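Side-chain contact in neutral ceramidase (Pseudomonas aeruginosa, PDB 2ZWS), which hydrolyses the N-acyl bond of ceramides to give sphingosine and free fatty acid, and also catalyses the reverse synthesis: residues Ala109-Ser114 with Asn443-Tyr448. Numbering follows the deposited sequence.
Sequences AMYNLS and NAYASY. With ZN (zinc ion), chain B; FMT (formic acid), chain D.
Beside the zinc-bearing active site of this ceramidase, Tyr111 of the short helix 109-112 packs against Tyr445 in a T-shaped stack; Tyr445 is an inferred substrate-binding residue. The CD2-CE2 edge of Tyr445 comes down over one face of Tyr111, with Tyr445 CE2 3.5 Å from Tyr111 CE1. The ring planes stand at 77° and the centroids are 5.0 Å apart. Met110 CB covers the opposite face of the Tyr111 ring, which is thus held between its own helix and the loop. In the ring plane, the Tyr111 hydroxyl meets Ser447: OH and Ser447 OG are hydrogen-bonded at 2.8 Å, and either may donate. Residues 443-447 belong to the loop that follows strand 435-439 in the N-terminal ceramidase region, and Tyr448 opens strand 448-449, binding the zinc ion through OH at 2.2 Å, together with His97, His204, Glu411 and a water. A backbone hydrogen bond between Ser447 and Glu411 ties this loop to strand 411-412. With CG anti to the backbone N (chi1 -178°), the Tyr445 ring extends past Tyr111, and Tyr445 OH hydrogen-bonds to Glu411 OE2, linking the stack to a metal ligand. Tyr445 N donates to O1 of a formic acid molecule, probably from the crystallisation liquor, at 2.9 Å, nearly straight at 162°; Gln68 N and Ser106 OG, from two other inferred substrate-binding residues, also hydrogen-bond this molecule.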
ATOM      1  N   ALA A 109      -6.046  14.285  10.998  1.00 14.63           N
ATOM      2  CA  ALA A 109      -7.146  13.668  11.728  1.00 15.36           C
ATOM      3  C   ALA A 109      -8.125  12.908  10.835  1.00 14.81           C
ATOM      4  O   ALA A 109      -8.608  11.865  11.232  1.00 15.54           O
ATOM      5  CB  ALA A 109      -7.893  14.695  12.598  1.00 16.19           C
ATOM      6  N   MET A 110      -8.432  13.439   9.647  1.00 15.26           N
ATOM      7  CA  MET A 110      -9.396  12.826   8.733  0.50 16.13           C
ATOM      8  C   MET A 110      -9.097  11.339   8.500  1.00 16.28           C
ATOM      9  O   MET A 110      -9.989  10.488   8.482  1.00 16.98           O
ATOM     10  CB  MET A 110      -9.391  13.575   7.391  0.50 16.92           C
ATOM     11  CG  MET A 110     -10.502  13.170   6.421  0.50 18.44           C
ATOM     12  SD  MET A 110     -12.161  13.414   7.100  0.50 23.66           S
ATOM     13  CE  MET A 110     -12.066  15.040   7.790  0.50 24.76           C
ATOM     14  N   TYR A 111      -7.811  11.040   8.330  1.00 15.97           N
ATOM     15  CA  TYR A 111      -7.426   9.698   7.922  1.00 14.59           C
ATOM     16  C   TYR A 111      -7.300   8.732   9.100  1.00 15.26           C
ATOM     17  O   TYR A 111      -7.221   7.516   8.883  1.00 15.80           O
ATOM     18  CB  TYR A 111      -6.163   9.767   7.052  1.00 14.05           C
ATOM     19  CG  TYR A 111      -6.358  10.728   5.888  1.00 12.73           C
ATOM     20  CD1 TYR A 111      -7.437  10.583   5.039  1.00 13.44           C
ATOM     21  CD2 TYR A 111      -5.446  11.758   5.628  1.00 11.35           C
ATOM     22  CE1 TYR A 111      -7.668  11.485   3.986  1.00 14.07           C
ATOM     23  CE2 TYR A 111      -5.637  12.647   4.568  1.00 14.88           C
ATOM     24  CZ  TYR A 111      -6.754  12.496   3.752  1.00 13.48           C
ATOM     25  OH  TYR A 111      -6.909  13.378   2.730  1.00 15.02           O
ATOM     26  N   ASN A 112      -7.318   9.285  10.320  1.00 15.47           N
ATOM     27  CA  ASN A 112      -7.291   8.479  11.542  1.00 15.36           C
ATOM     28  C   ASN A 112      -8.678   8.340  12.220  1.00 15.52           C
ATOM     29  O   ASN A 112      -8.810   7.626  13.215  1.00 15.54           O
ATOM     30  CB  ASN A 112      -6.320   9.052  12.586  1.00 15.80           C
ATOM     31  CG  ASN A 112      -4.843   9.039  12.166  1.00 14.89           C
ATOM     32  OD1 ASN A 112      -4.054   9.864  12.669  1.00 18.67           O
ATOM     33  ND2 ASN A 112      -4.452   8.115  11.321  1.00 13.33           N
ATOM     34  N   LEU A 113      -9.705   8.986  11.666  1.00 15.66           N
ATOM     35  CA  LEU A 113     -11.006   9.082  12.341  1.00 16.39           C
ATOM     36  C   LEU A 113     -11.580   7.746  12.802  1.00 15.76           C
ATOM     37  O   LEU A 113     -11.921   7.589  13.987  1.00 15.41           O
ATOM     38  CB  LEU A 113     -12.007   9.772  11.416  1.00 17.86           C
ATOM     39  CG  LEU A 113     -12.008  11.288  11.388  1.00 20.66           C
ATOM     40  CD1 LEU A 113     -13.005  11.799  10.327  1.00 22.44           C
ATOM     41  CD2 LEU A 113     -12.336  11.866  12.774  1.00 22.04           C
ATOM     42  N   SER A 114     -11.700   6.789  11.879  1.00 15.16           N
ATOM     43  CA  SER A 114     -12.341   5.497  12.220  1.00 15.51           C
ATOM     44  C   SER A 114     -11.460   4.621  13.134  1.00 15.65           C
ATOM     45  O   SER A 114     -11.930   3.647  13.733  1.00 16.87           O
ATOM     46  CB  SER A 114     -12.673   4.716  10.957  1.00 16.32           C
ATOM     47  OG  SER A 114     -11.465   4.396  10.292  1.00 18.30           O
ATOM     48  N   ASN A 443       4.077   9.310  -1.518  1.00 10.01           N
ATOM     49  CA  ASN A 443       4.684  10.319  -0.649  1.00 10.44           C
ATOM     50  C   ASN A 443       3.772  11.044   0.345  1.00 10.58           C
ATOM     51  O   ASN A 443       4.266  11.513   1.375  1.00 10.50           O
ATOM     52  CB  ASN A 443       5.521  11.336  -1.437  1.00 10.78           C
ATOM     53  CG  ASN A 443       6.655  10.697  -2.230  1.00 10.58           C
ATOM     54  OD1 ASN A 443       6.961  11.153  -3.353  1.00 14.86           O
ATOM     55  ND2 ASN A 443       7.313   9.709  -1.653  1.00  9.56           N
ATOM     56  N   ALA A 444       2.478  11.156   0.044  1.00 10.67           N
ATOM     57  CA  ALA A 444       1.478  11.657   1.006  1.00 10.72           C
ATOM     58  C   ALA A 444       0.136  11.163   0.528  1.00 11.75           C
ATOM     59  O   ALA A 444       0.057  10.488  -0.511  1.00 11.74           O
ATOM     60  CB  ALA A 444       1.502  13.179   1.097  1.00 11.92           C
ATOM     61  N   TYR A 445      -0.915  11.500   1.263  1.00 11.63           N
ATOM     62  CA  TYR A 445      -2.255  11.141   0.809  1.00 12.55           C
ATOM     63  C   TYR A 445      -3.196  12.296   1.019  1.00 12.39           C
ATOM     64  O   TYR A 445      -3.385  12.757   2.137  1.00 13.08           O
ATOM     65  CB  TYR A 445      -2.744   9.910   1.566  1.00 12.88           C
ATOM     66  CG  TYR A 445      -4.097   9.473   1.096  1.00 12.82           C
ATOM     67  CD1 TYR A 445      -4.257   8.726  -0.081  1.00 13.25           C
ATOM     68  CD2 TYR A 445      -5.234   9.849   1.808  1.00 12.79           C
ATOM     69  CE1 TYR A 445      -5.551   8.360  -0.527  1.00 11.16           C
ATOM     70  CE2 TYR A 445      -6.497   9.462   1.399  1.00 12.42           C
ATOM     71  CZ  TYR A 445      -6.662   8.734   0.225  1.00 13.07           C
ATOM     72  OH  TYR A 445      -7.911   8.367  -0.187  1.00 13.79           O
ATOM     73  N   ALA A 446      -3.797  12.762  -0.076  1.00 11.60           N
ATOM     74  CA  ALA A 446      -4.709  13.912  -0.013  1.00 12.44           C
ATOM     75  C   ALA A 446      -5.985  13.566  -0.786  1.00 12.60           C
ATOM     76  O   ALA A 446      -6.465  14.353  -1.613  1.00 13.88           O
ATOM     77  CB  ALA A 446      -4.011  15.153  -0.570  1.00 13.73           C
ATOM     78  N   SER A 447      -6.545  12.403  -0.473  1.00 13.02           N
ATOM     79  CA  SER A 447      -7.842  11.972  -0.984  1.00 13.36           C
ATOM     80  C   SER A 447      -7.889  11.855  -2.511  1.00 13.41           C
ATOM     81  O   SER A 447      -6.989  11.334  -3.095  1.00 13.85           O
ATOM     82  CB  SER A 447      -8.952  12.855  -0.375  1.00 13.49           C
ATOM     83  OG  SER A 447      -8.985  12.650   1.032  1.00 14.37           O
ATOM     84  N   TYR A 448      -8.936  12.364  -3.164  1.00 12.41           N
ATOM     85  CA  TYR A 448      -9.192  12.045  -4.581  1.00 14.30           C
ATOM     86  C   TYR A 448      -8.955  13.215  -5.534  1.00 13.76           C
ATOM     87  O   TYR A 448      -9.022  14.381  -5.133  1.00 14.51           O
ATOM     88  CB  TYR A 448     -10.608  11.451  -4.772  1.00 13.66           C
ATOM     89  CG  TYR A 448     -10.746  10.036  -4.236  1.00 14.26           C
ATOM     90  CD1 TYR A 448     -10.910   9.781  -2.875  1.00 14.63           C
ATOM     91  CD2 TYR A 448     -10.727   8.948  -5.100  1.00 14.40           C
ATOM     92  CE1 TYR A 448     -11.005   8.444  -2.375  1.00 12.90           C
ATOM     93  CE2 TYR A 448     -10.861   7.643  -4.649  1.00 15.13           C
ATOM     94  CZ  TYR A 448     -10.984   7.366  -3.279  1.00 13.72           C
ATOM     95  OH  TYR A 448     -11.073   6.032  -2.853  1.00 16.25           O
TER
HETATM   96 ZN    ZN B 647      -9.413   4.630  -2.850  1.00 14.79          ZN
HETATM   97  C   FMT D 649      -1.424  12.525   4.799  1.00 14.68           C
HETATM   98  O1  FMT D 649      -0.514  12.398   3.942  1.00 13.16           O
HETATM   99  O2  FMT D 649      -1.254  12.364   6.028  1.00 13.97           O
HETATM  100  O   HOH W   1     -10.349   3.910  -1.095  1.00 20.14           O